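RV1873 (Mycobacterium tuberculosis, PDB 2JEK) is of unknown function but belongs to the DUF1810 family and folds into an all-helical, right-handed superhelix. Local coordinates at residues R22-E27 with H79-L84; H36-V41 with L103-S108; F8-F13 with L69-L74; E63-Y68 with A113-A118. All blocks are in the same frame, centred on the assembly; numbering follows the deposited sequence.

The four contacts tie helices far apart in sequence into one superhelix, and their segments alternate along the chain. Interactions 1 and 2, with centres about 12 Å apart, meet where Glu27 OE1 accepts a hydrogen bond from Trp37 NE1 at 3.0 Å and Val24 packs on the Trp37 ring. Interactions 3 and 4, also about 12 Å apart, share helix 62-70 and are joined by a salt bridge, Arg12 NH2 to Glu64 OE2 at 2.8 Å. Phe13 of interaction 3 packs on Phe40 of interaction 2, although the centres of the two contacts are about 16 Å apart. A glycerol, probably from the crystallisation liquor, sits at Trp39 and Lys104 in interaction 2.

Interaction 1: R22-E27 with H79-L84; sequences RSVVEE and HECTGL
Val24 and Val25 of helix 21-29 pack against Glu80, Cys81 and Leu84 of helix 74-87, forming a near-parallel helix pair within the right-handed superhelix of the chain. The short segments 22-27 and 79-84 run in nearly the same direction, 24° apart, and their axes come within 10.2 Å.

The apolar contacts are loose. Val24 presents CG1 to the thiol of Cys81, with CG1 and SG 4.1 Å apart, and Val41 of helix 38-41 touches both side chains. Val25 is approached by Leu84, whose CD1 comes 4.3 Å from Val25 CG1.

Contact between an apolar branch and a carboxylate makes up the more exposed side of the interface. The Glu80 side chain leaves its helix with CG trans to the backbone N (chi1 164°) and stays extended, reaching across to Val25 at roughly a right angle. Val25 CG2 is almost equally far from the three end atoms of Glu80, 3.9 Å from OE2 and slightly more from CD and OE1, so the methyl rests against the whole carboxylate. The polar demand of that group is met at OE1 by the hydroxyl of Tyr21, one turn before Val25.

Ionic pairing stays within segment 22-27. Arg22 NE reaches Glu26 OE2 at 2.8 Å in a salt bridge whose hydrogen-bond geometry is weak. Arg22 NH1 remains 7.0 Å from Glu80 OE2, opposite charges that are near but not in contact.

Methyl CD1 of Leu84 has a second neighbour, the backbone carbonyl of Val25, with CD1 4.0 Å from Val25 O.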
# COMPACT_ATOMS: atom_id res chain seq x y z
N ARG A 22 -4.81 -2.61 -14.81
CA ARG A 22 -5.82 -3.64 -15.04
C ARG A 22 -5.31 -5.00 -14.58
O ARG A 22 -6.05 -5.77 -13.98
CB ARG A 22 -6.28 -3.70 -16.50
CG ARG A 22 -7.37 -4.76 -16.76
CD ARG A 22 -8.67 -4.38 -16.07
NE ARG A 22 -9.72 -5.40 -16.24
CZ ARG A 22 -11.00 -5.18 -15.96
NH1 ARG A 22 -11.40 -3.99 -15.52
NH2 ARG A 22 -11.89 -6.16 -16.14
N SER A 23 -4.03 -5.29 -14.82
CA SER A 23 -3.48 -6.58 -14.39
C SER A 23 -3.43 -6.66 -12.86
O SER A 23 -3.65 -7.72 -12.28
CB SER A 23 -2.10 -6.83 -15.02
OG SER A 23 -1.11 -5.94 -14.53
N VAL A 24 -3.16 -5.54 -12.21
CA VAL A 24 -3.18 -5.48 -10.76
C VAL A 24 -4.54 -5.89 -10.22
O VAL A 24 -4.65 -6.77 -9.36
CB VAL A 24 -2.86 -4.05 -10.27
CG1 VAL A 24 -3.05 -3.94 -8.74
CG2 VAL A 24 -1.45 -3.68 -10.66
N VAL A 25 -5.58 -5.24 -10.75
CA VAL A 25 -6.96 -5.52 -10.37
C VAL A 25 -7.32 -6.99 -10.62
O VAL A 25 -7.90 -7.64 -9.74
CB VAL A 25 -7.94 -4.54 -11.09
CG1 VAL A 25 -9.39 -4.99 -10.98
CG2 VAL A 25 -7.78 -3.14 -10.50
N GLU A 26 -6.91 -7.52 -11.77
CA GLU A 26 -7.22 -8.91 -12.08
C GLU A 26 -6.51 -9.87 -11.13
O GLU A 26 -7.10 -10.84 -10.66
CB GLU A 26 -6.91 -9.25 -13.54
CG GLU A 26 -7.65 -8.37 -14.58
CD GLU A 26 -9.12 -8.75 -14.78
OE1 GLU A 26 -9.62 -9.63 -14.05
OE2 GLU A 26 -9.77 -8.16 -15.67
N GLU A 27 -5.25 -9.58 -10.81
CA GLU A 27 -4.46 -10.41 -9.90
C GLU A 27 -5.04 -10.40 -8.50
O GLU A 27 -5.13 -11.44 -7.84
CB GLU A 27 -3.00 -9.95 -9.90
CG GLU A 27 -2.30 -10.40 -11.16
CD GLU A 27 -0.98 -9.74 -11.41
OE1 GLU A 27 -0.32 -9.29 -10.44
OE2 GLU A 27 -0.59 -9.70 -12.59
N HIS A 79 -8.05 2.17 -2.07
CA HIS A 79 -9.15 1.53 -1.37
C HIS A 79 -9.66 0.32 -2.16
O HIS A 79 -10.01 -0.72 -1.58
CB HIS A 79 -10.29 2.52 -1.13
CG HIS A 79 -9.98 3.55 -0.09
ND1 HIS A 79 -9.97 3.27 1.26
CD2 HIS A 79 -9.72 4.87 -0.21
CE1 HIS A 79 -9.70 4.38 1.93
NE2 HIS A 79 -9.54 5.36 1.07
N GLU A 80 -9.71 0.45 -3.49
CA GLU A 80 -10.10 -0.69 -4.32
C GLU A 80 -9.18 -1.88 -4.09
O GLU A 80 -9.64 -3.00 -3.88
CB GLU A 80 -10.11 -0.31 -5.81
CG GLU A 80 -10.11 -1.51 -6.76
CD GLU A 80 -10.33 -1.12 -8.20
OE1 GLU A 80 -9.71 -0.13 -8.66
OE2 GLU A 80 -11.10 -1.83 -8.89
N CYS A 81 -7.88 -1.63 -4.10
CA CYS A 81 -6.90 -2.70 -4.00
C CYS A 81 -6.93 -3.31 -2.62
O CYS A 81 -6.83 -4.52 -2.47
CB CYS A 81 -5.51 -2.18 -4.35
SG CYS A 81 -5.30 -1.82 -6.11
N THR A 82 -7.06 -2.47 -1.59
CA THR A 82 -7.18 -2.96 -0.22
C THR A 82 -8.43 -3.83 -0.06
O THR A 82 -8.36 -4.91 0.52
CB THR A 82 -7.22 -1.77 0.75
OG1 THR A 82 -6.00 -1.02 0.60
CG2 THR A 82 -7.36 -2.21 2.21
N GLY A 83 -9.55 -3.35 -0.60
CA GLY A 83 -10.82 -4.07 -0.53
C GLY A 83 -10.78 -5.43 -1.21
O GLY A 83 -11.33 -6.42 -0.69
N LEU A 84 -10.11 -5.49 -2.37
CA LEU A 84 -9.93 -6.76 -3.08
C LEU A 84 -9.18 -7.79 -2.24
O LEU A 84 -9.54 -8.97 -2.20
CB LEU A 84 -9.24 -6.55 -4.43
CG LEU A 84 -10.07 -5.82 -5.48
CD1 LEU A 84 -9.21 -5.46 -6.69
CD2 LEU A 84 -11.28 -6.67 -5.89

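Interaction 2: H36-V41 with L103-S108; sequences HWMWFV and LKLCSS. With GOL (glycerol), chain D.
Met38 and Lys104 lie alongside each other, their side chains sliding past in opposite directions, where the short helix 38-41 meets helix 101-115. The touching atoms are aliphatic: Met38 CG sits 3.7 Å from Lys104 CD, and Lys104 CB lies close to the same CG.

Met38 bends about its CB-CG bond (chi2 67°) and then runs straight through the sulfur, so that CE crosses Leu105 at about a right angle, 3.7 Å from Leu105 CB. Leu105 itself packs deeper, on Phe42 and on Leu125 of helix 120-129.

The far end of Lys104 leads toward Trp39. Its chain is extended to CE and then kinks (chi4 -66°), placing NZ 4.0 Å from Trp39 CD1, oblique to the indole. Glycerol bridges the two residues. Trp39 NE1 points nearly straight at glycerol O3, with an N-H...O angle of 171°, but at 3.4 Å the bond is weak. Glycerol O2 lies at the same indole edge and is bonded to Lys104 NZ, although that distance of 2.5 Å is suspiciously short.

One lysine thus serves two environments: its methylenes pack on the buried Met38, while its ammonium end and the indole N-H together offer polar groups near which a glycerol has settled, though one bond is weak and the other doubtfully short. Glycerol alone gives no evidence of a natural ligand.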
# COMPACT_ATOMS: atom_id res chain seq x y z
N HIS A 36 5.08 -7.08 -11.27
CA HIS A 36 6.11 -6.30 -10.62
C HIS A 36 5.61 -4.89 -10.38
O HIS A 36 5.91 -3.97 -11.16
CB HIS A 36 7.37 -6.24 -11.50
CG HIS A 36 7.90 -7.58 -11.88
ND1 HIS A 36 8.18 -8.56 -10.96
CD2 HIS A 36 8.21 -8.10 -13.09
CE1 HIS A 36 8.64 -9.64 -11.58
NE2 HIS A 36 8.67 -9.38 -12.87
N TRP A 37 4.85 -4.71 -9.31
CA TRP A 37 4.17 -3.43 -9.11
C TRP A 37 3.96 -3.01 -7.66
O TRP A 37 3.29 -2.01 -7.42
CB TRP A 37 2.83 -3.41 -9.85
CG TRP A 37 1.95 -4.65 -9.73
CD1 TRP A 37 1.68 -5.56 -10.72
CD2 TRP A 37 1.20 -5.08 -8.58
NE1 TRP A 37 0.81 -6.52 -10.27
CE2 TRP A 37 0.50 -6.26 -8.96
CE3 TRP A 37 1.04 -4.59 -7.28
CZ2 TRP A 37 -0.34 -6.94 -8.07
CZ3 TRP A 37 0.20 -5.27 -6.40
CH2 TRP A 37 -0.48 -6.44 -6.80
N MET A 38 4.52 -3.73 -6.70
CA MET A 38 4.20 -3.43 -5.31
C MET A 38 4.44 -1.97 -4.90
O MET A 38 3.62 -1.36 -4.23
CB MET A 38 4.92 -4.37 -4.34
CG MET A 38 4.27 -4.44 -2.97
SD MET A 38 2.65 -5.23 -3.06
CE MET A 38 2.19 -5.21 -1.33
N TRP A 39 5.59 -1.43 -5.30
CA TRP A 39 6.07 -0.14 -4.80
C TRP A 39 5.10 0.99 -5.07
O TRP A 39 5.02 1.94 -4.28
CB TRP A 39 7.44 0.23 -5.38
CG TRP A 39 8.37 -0.93 -5.59
CD1 TRP A 39 9.34 -1.39 -4.74
CD2 TRP A 39 8.42 -1.77 -6.75
NE1 TRP A 39 9.98 -2.47 -5.30
CE2 TRP A 39 9.43 -2.72 -6.53
CE3 TRP A 39 7.70 -1.81 -7.95
CZ2 TRP A 39 9.75 -3.71 -7.47
CZ3 TRP A 39 8.02 -2.79 -8.89
CH2 TRP A 39 9.03 -3.73 -8.64
N PHE A 40 4.37 0.90 -6.18
CA PHE A 40 3.53 2.01 -6.61
C PHE A 40 2.03 1.69 -6.61
O PHE A 40 1.22 2.50 -7.06
CB PHE A 40 4.02 2.58 -7.96
CG PHE A 40 4.19 1.56 -9.04
CD1 PHE A 40 3.09 1.05 -9.73
CD2 PHE A 40 5.46 1.10 -9.39
CE1 PHE A 40 3.24 0.11 -10.74
CE2 PHE A 40 5.63 0.17 -10.41
CZ PHE A 40 4.51 -0.33 -11.08
N VAL A 41 1.68 0.51 -6.08
CA VAL A 41 0.27 0.11 -5.86
C VAL A 41 -0.07 0.15 -4.35
O VAL A 41 -1.15 0.61 -3.98
CB VAL A 41 -0.01 -1.30 -6.46
CG1 VAL A 41 -1.39 -1.83 -6.04
CG2 VAL A 41 0.10 -1.25 -7.97
N LEU A 103 5.45 -8.01 3.82
CA LEU A 103 5.92 -6.95 4.70
C LEU A 103 5.65 -5.58 4.09
O LEU A 103 5.27 -4.64 4.80
CB LEU A 103 7.41 -7.12 5.00
CG LEU A 103 7.84 -8.46 5.60
CD1 LEU A 103 9.33 -8.46 5.93
CD2 LEU A 103 7.01 -8.81 6.83
N LYS A 104 5.83 -5.47 2.78
CA LYS A 104 5.52 -4.23 2.08
C LYS A 104 4.05 -3.84 2.30
O LYS A 104 3.75 -2.67 2.56
CB LYS A 104 5.83 -4.35 0.59
CG LYS A 104 7.32 -4.32 0.28
CD LYS A 104 7.56 -4.22 -1.23
CE LYS A 104 9.04 -4.16 -1.58
NZ LYS A 104 9.68 -2.92 -1.07
N LEU A 105 3.15 -4.81 2.22
CA LEU A 105 1.74 -4.53 2.40
C LEU A 105 1.47 -4.08 3.82
O LEU A 105 0.75 -3.11 4.05
CB LEU A 105 0.90 -5.76 2.08
CG LEU A 105 -0.61 -5.57 2.20
CD1 LEU A 105 -1.13 -4.47 1.30
CD2 LEU A 105 -1.32 -6.87 1.89
N CYS A 106 2.05 -4.78 4.79
CA CYS A 106 1.90 -4.35 6.17
C CYS A 106 2.35 -2.90 6.35
O CYS A 106 1.66 -2.09 6.99
CB CYS A 106 2.68 -5.28 7.09
SG CYS A 106 2.44 -4.90 8.82
N SER A 107 3.51 -2.55 5.80
CA SER A 107 4.02 -1.19 5.90
C SER A 107 3.08 -0.18 5.25
O SER A 107 2.87 0.91 5.78
CB SER A 107 5.40 -1.08 5.25
OG SER A 107 6.31 -1.97 5.90
N SER A 108 2.53 -0.54 4.08
CA SER A 108 1.60 0.34 3.38
C SER A 108 0.33 0.56 4.21
O SER A 108 -0.12 1.69 4.40
CB SER A 108 1.26 -0.25 2.01
OG SER A 108 0.42 0.64 1.27
C1 GOL D . 14.18 -2.52 -1.47
O1 GOL D . 14.79 -3.12 -0.35
C2 GOL D . 13.10 -3.44 -2.00
O2 GOL D . 11.93 -2.70 -2.23
C3 GOL D . 13.52 -4.08 -3.31
O3 GOL D . 12.37 -4.55 -3.99

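Interaction 3: F8-F13 with L69-L74; sequences FDLKRF and LQHDLL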
# COMPACT_ATOMS: atom_id res chain seq x y z
N PHE A 8 3.70 17.06 -4.40
CA PHE A 8 4.30 15.79 -3.99
C PHE A 8 4.69 14.88 -5.16
O PHE A 8 5.14 13.76 -4.94
CB PHE A 8 3.38 15.03 -3.04
CG PHE A 8 3.17 15.72 -1.72
CD1 PHE A 8 4.16 15.72 -0.75
CD2 PHE A 8 1.96 16.35 -1.45
CE1 PHE A 8 3.96 16.33 0.48
CE2 PHE A 8 1.75 16.98 -0.22
CZ PHE A 8 2.75 16.97 0.74
N ASP A 9 4.52 15.34 -6.40
CA ASP A 9 4.82 14.51 -7.57
C ASP A 9 4.03 13.19 -7.53
O ASP A 9 4.56 12.10 -7.81
CB ASP A 9 6.33 14.28 -7.70
CG ASP A 9 6.72 13.61 -9.01
OD1 ASP A 9 5.98 13.75 -10.01
OD2 ASP A 9 7.77 12.93 -9.03
N LEU A 10 2.75 13.29 -7.18
CA LEU A 10 1.87 12.11 -7.16
C LEU A 10 1.69 11.55 -8.56
O LEU A 10 1.35 10.38 -8.73
CB LEU A 10 0.51 12.42 -6.53
CG LEU A 10 0.56 12.83 -5.05
CD1 LEU A 10 -0.84 13.20 -4.60
CD2 LEU A 10 1.16 11.73 -4.16
N LYS A 11 1.92 12.39 -9.57
CA LYS A 11 1.82 11.89 -10.94
C LYS A 11 2.74 10.68 -11.19
O LYS A 11 2.42 9.84 -12.02
CB LYS A 11 2.05 13.02 -11.96
CG LYS A 11 3.48 13.50 -12.09
CD LYS A 11 3.61 14.52 -13.22
CE LYS A 11 4.99 15.16 -13.24
NZ LYS A 11 6.08 14.22 -13.61
N ARG A 12 3.85 10.57 -10.45
CA ARG A 12 4.74 9.43 -10.62
C ARG A 12 3.98 8.12 -10.39
O ARG A 12 4.23 7.13 -11.08
CB ARG A 12 5.98 9.55 -9.72
CG ARG A 12 5.83 9.20 -8.23
CD ARG A 12 7.12 9.60 -7.51
NE ARG A 12 7.17 9.25 -6.09
CZ ARG A 12 6.55 9.92 -5.12
NH1 ARG A 12 5.77 10.95 -5.41
NH2 ARG A 12 6.68 9.54 -3.85
N PHE A 13 3.04 8.12 -9.45
CA PHE A 13 2.26 6.92 -9.18
C PHE A 13 1.24 6.67 -10.28
O PHE A 13 1.05 5.54 -10.72
CB PHE A 13 1.57 6.99 -7.82
CG PHE A 13 2.51 7.02 -6.65
CD1 PHE A 13 3.14 5.86 -6.21
CD2 PHE A 13 2.72 8.21 -5.96
CE1 PHE A 13 4.00 5.90 -5.12
CE2 PHE A 13 3.57 8.27 -4.86
CZ PHE A 13 4.20 7.10 -4.44
N LEU A 69 -4.12 9.95 -0.61
CA LEU A 69 -5.50 9.57 -0.35
C LEU A 69 -6.51 10.54 -0.94
O LEU A 69 -7.59 10.13 -1.35
CB LEU A 69 -5.73 9.41 1.14
CG LEU A 69 -5.05 8.20 1.79
CD1 LEU A 69 -5.28 8.28 3.27
CD2 LEU A 69 -5.60 6.90 1.23
N GLN A 70 -6.17 11.83 -0.95
CA GLN A 70 -7.07 12.86 -1.49
C GLN A 70 -7.16 12.80 -3.01
O GLN A 70 -8.14 13.25 -3.60
CB GLN A 70 -6.59 14.25 -1.10
CG GLN A 70 -6.78 14.62 0.35
CD GLN A 70 -6.16 15.97 0.67
OE1 GLN A 70 -5.01 16.25 0.32
NE2 GLN A 70 -6.93 16.82 1.34
N HIS A 71 -6.11 12.25 -3.64
CA HIS A 71 -6.04 12.21 -5.10
C HIS A 71 -7.19 11.37 -5.63
O HIS A 71 -7.39 10.24 -5.19
CB HIS A 71 -4.69 11.62 -5.53
CG HIS A 71 -4.40 11.78 -6.99
ND1 HIS A 71 -5.01 11.01 -7.95
CD2 HIS A 71 -3.56 12.61 -7.65
CE1 HIS A 71 -4.56 11.37 -9.15
NE2 HIS A 71 -3.68 12.34 -8.99
N ASP A 72 -7.97 11.93 -6.56
CA ASP A 72 -9.23 11.29 -6.96
C ASP A 72 -9.06 10.04 -7.85
O ASP A 72 -10.04 9.35 -8.17
CB ASP A 72 -10.17 12.31 -7.61
CG ASP A 72 -11.62 11.85 -7.64
OD1 ASP A 72 -12.08 11.19 -6.68
OD2 ASP A 72 -12.32 12.14 -8.64
N LEU A 73 -7.82 9.75 -8.25
CA LEU A 73 -7.51 8.49 -8.90
C LEU A 73 -6.80 7.54 -7.91
O LEU A 73 -7.25 6.41 -7.71
CB LEU A 73 -6.66 8.68 -10.16
CG LEU A 73 -6.54 7.40 -11.01
CD1 LEU A 73 -7.84 7.12 -11.75
CD2 LEU A 73 -5.37 7.49 -11.98
N LEU A 74 -5.74 8.02 -7.29
CA LEU A 74 -4.89 7.17 -6.44
C LEU A 74 -5.56 6.71 -5.14
O LEU A 74 -5.39 5.57 -4.72
CB LEU A 74 -3.57 7.87 -6.12
CG LEU A 74 -2.68 8.22 -7.31
CD1 LEU A 74 -1.53 9.10 -6.88
CD2 LEU A 74 -2.19 6.98 -8.01
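Leu74 reaches between Leu10 and Phe13, joining the start of helix 11-17 to the junction between helices 62-70 and 74-87.

The apolar packing centres on the two methyls of this leucine. Leu74 CD1 lies 3.9 Å from Leu10 CB and also touches the carbonyl oxygen of Leu10, while Leu74 CD2 approaches Phe13 CB at 3.8 Å. Phe13 offers its methylene here, because its ring leads away from the segment 69-74 toward Tyr68, which it meets edge-to-face. On the more exposed side of the contact Leu10 and His71 slide past each other in opposite directions, with Leu10 CD1 4.1 Å from His71 CD2.

Hydrogen bonds shape each segment separately. His71 swings its ring back over the turn, CG trans to the backbone N (chi1 -169°), and ND1 accepts from Leu73 N and Leu74 N, each at 3.1 Å. Both donors are tilted from the imidazole plane, and Leu74 CG packs against one face of the ring, so the histidine is held by both polar and apolar contacts. In the other segment, Asp9 O receives Arg12 N and Arg12 NH1 from opposite faces of its carbonyl plane, the NH1 bond being 2.9 Å long.

Within segment 8-13 the Arg12 guanidinium also turns one face to Phe13, with CE2 of Phe13 3.3 Å above its centre.

Taken together, this is a tight turn between two consecutive helices, closed by a side-chain N-terminal cap, in an all-helical fold: His71 is the first residue past helix 62-70, its imidazole caps the start of helix 74-87, and the N-terminal helix packs across the turn.

Interaction 4: E63-Y68 with A113-A118; sequences EEAQAY and ARATDA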
# COMPACT_ATOMS: atom_id res chain seq x y z
N GLU A 63 2.15 13.70 5.36
CA GLU A 63 1.45 14.69 4.54
C GLU A 63 1.34 14.22 3.09
O GLU A 63 0.29 14.39 2.45
CB GLU A 63 2.14 16.06 4.61
CG GLU A 63 1.99 16.81 5.94
CD GLU A 63 2.89 16.28 7.07
OE1 GLU A 63 3.84 15.49 6.82
OE2 GLU A 63 2.64 16.66 8.23
N GLU A 64 2.39 13.58 2.57
CA GLU A 64 2.29 13.01 1.23
C GLU A 64 1.27 11.86 1.18
O GLU A 64 0.50 11.75 0.23
CB GLU A 64 3.65 12.57 0.69
CG GLU A 64 3.52 11.96 -0.71
CD GLU A 64 4.83 11.64 -1.39
OE1 GLU A 64 5.93 11.91 -0.85
OE2 GLU A 64 4.76 11.10 -2.52
N ALA A 65 1.25 11.02 2.22
CA ALA A 65 0.26 9.94 2.28
C ALA A 65 -1.15 10.51 2.27
O ALA A 65 -2.06 9.97 1.62
CB ALA A 65 0.48 9.06 3.52
N GLN A 66 -1.34 11.62 2.98
CA GLN A 66 -2.65 12.26 3.02
C GLN A 66 -3.04 12.83 1.65
O GLN A 66 -4.18 12.67 1.21
CB GLN A 66 -2.68 13.34 4.09
CG GLN A 66 -2.59 12.73 5.48
CD GLN A 66 -2.55 13.74 6.60
OE1 GLN A 66 -2.13 14.89 6.42
NE2 GLN A 66 -2.97 13.30 7.80
N ALA A 67 -2.08 13.45 0.99
CA ALA A 67 -2.30 13.93 -0.39
C ALA A 67 -2.62 12.78 -1.35
O ALA A 67 -3.46 12.91 -2.25
CB ALA A 67 -1.10 14.71 -0.87
N TYR A 68 -1.96 11.65 -1.15
CA TYR A 68 -2.18 10.47 -1.97
C TYR A 68 -3.63 10.00 -1.85
O TYR A 68 -4.31 9.73 -2.85
CB TYR A 68 -1.19 9.38 -1.52
CG TYR A 68 -1.14 8.14 -2.39
CD1 TYR A 68 -0.05 7.91 -3.24
CD2 TYR A 68 -2.17 7.20 -2.36
CE1 TYR A 68 0.01 6.78 -4.02
CE2 TYR A 68 -2.11 6.06 -3.15
CZ TYR A 68 -1.03 5.87 -3.99
OH TYR A 68 -0.94 4.76 -4.79
N ALA A 113 -3.25 3.79 7.39
CA ALA A 113 -4.08 3.79 8.58
C ALA A 113 -3.77 4.96 9.52
O ALA A 113 -4.67 5.44 10.22
CB ALA A 113 -3.97 2.47 9.32
N ARG A 114 -2.52 5.41 9.54
CA ARG A 114 -2.12 6.53 10.38
C ARG A 114 -2.39 7.87 9.70
O ARG A 114 -2.44 8.91 10.35
CB ARG A 114 -0.64 6.43 10.77
CG ARG A 114 -0.27 5.22 11.64
CD ARG A 114 -0.64 5.38 13.11
NE ARG A 114 -0.23 4.21 13.89
CZ ARG A 114 -0.02 4.21 15.20
NH1 ARG A 114 -0.16 5.32 15.91
NH2 ARG A 114 0.35 3.09 15.81
N ALA A 115 -2.58 7.82 8.38
CA ALA A 115 -2.76 9.04 7.59
C ALA A 115 -4.17 9.63 7.72
O ALA A 115 -4.37 10.83 7.55
CB ALA A 115 -2.42 8.77 6.13
N THR A 116 -5.15 8.77 7.98
CA THR A 116 -6.54 9.20 8.10
C THR A 116 -7.28 8.37 9.13
O THR A 116 -6.97 7.19 9.32
CB THR A 116 -7.27 9.12 6.73
OG1 THR A 116 -8.61 9.59 6.88
CG2 THR A 116 -7.29 7.67 6.21
N ASP A 117 -8.26 8.97 9.80
CA ASP A 117 -9.14 8.21 10.70
C ASP A 117 -10.20 7.42 9.94
O ASP A 117 -10.79 6.49 10.50
CB ASP A 117 -9.77 9.13 11.75
CG ASP A 117 -8.75 9.63 12.77
OD1 ASP A 117 -7.63 9.08 12.84
OD2 ASP A 117 -9.08 10.59 13.50
N ALA A 118 -10.42 7.77 8.67
CA ALA A 118 -11.30 7.01 7.78
C ALA A 118 -10.52 5.83 7.18
O ALA A 118 -10.29 5.74 5.97
CB ALA A 118 -11.86 7.92 6.69
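Gln66 and Ala115 bring two backbones close together, with their CA atoms 5.6 Å apart, where a turn in the middle of helix 62-70 passes the C-terminal end of helix 101-115. Ala115 is the last helical residue; Thr116 leaves the helical conformation and opens an ST turn, its OG1 accepting from Ala118 N at 3.1 Å.

Small side chains permit this approach. The methyl of Ala115 points toward helix 62-70 and meets that of Ala65, CB to CB, at 3.9 Å. Leu62 and Leu69 of helix 62-70 also touch Ala115, while Leu111 and Phe112 touch Ala65, so the alanine pair is set in an apolar seam.

Gln66 lies beside the alanine pair. Its side chain is extended beyond CG, which passes 4.0 Å from Ala115 CB, and its amide ends beside the carbonyl of Ala115. Gln66 NE2 donates to Ala115 O at 2.9 Å, with an N-H...O angle of 157°. The oxygen lies close to the amide plane of the glutamine, whereas the donor is tilted 18° from the carbonyl plane.

Chemically, the glutamine amide serves a carbonyl at the terminus of helix 101-115, where continuation of the helix can no longer supply backbone donors. A directional polar bond on the more exposed side, combined with methyl packing inside, probably helps to fix how the end of one helix sits on the side of the other.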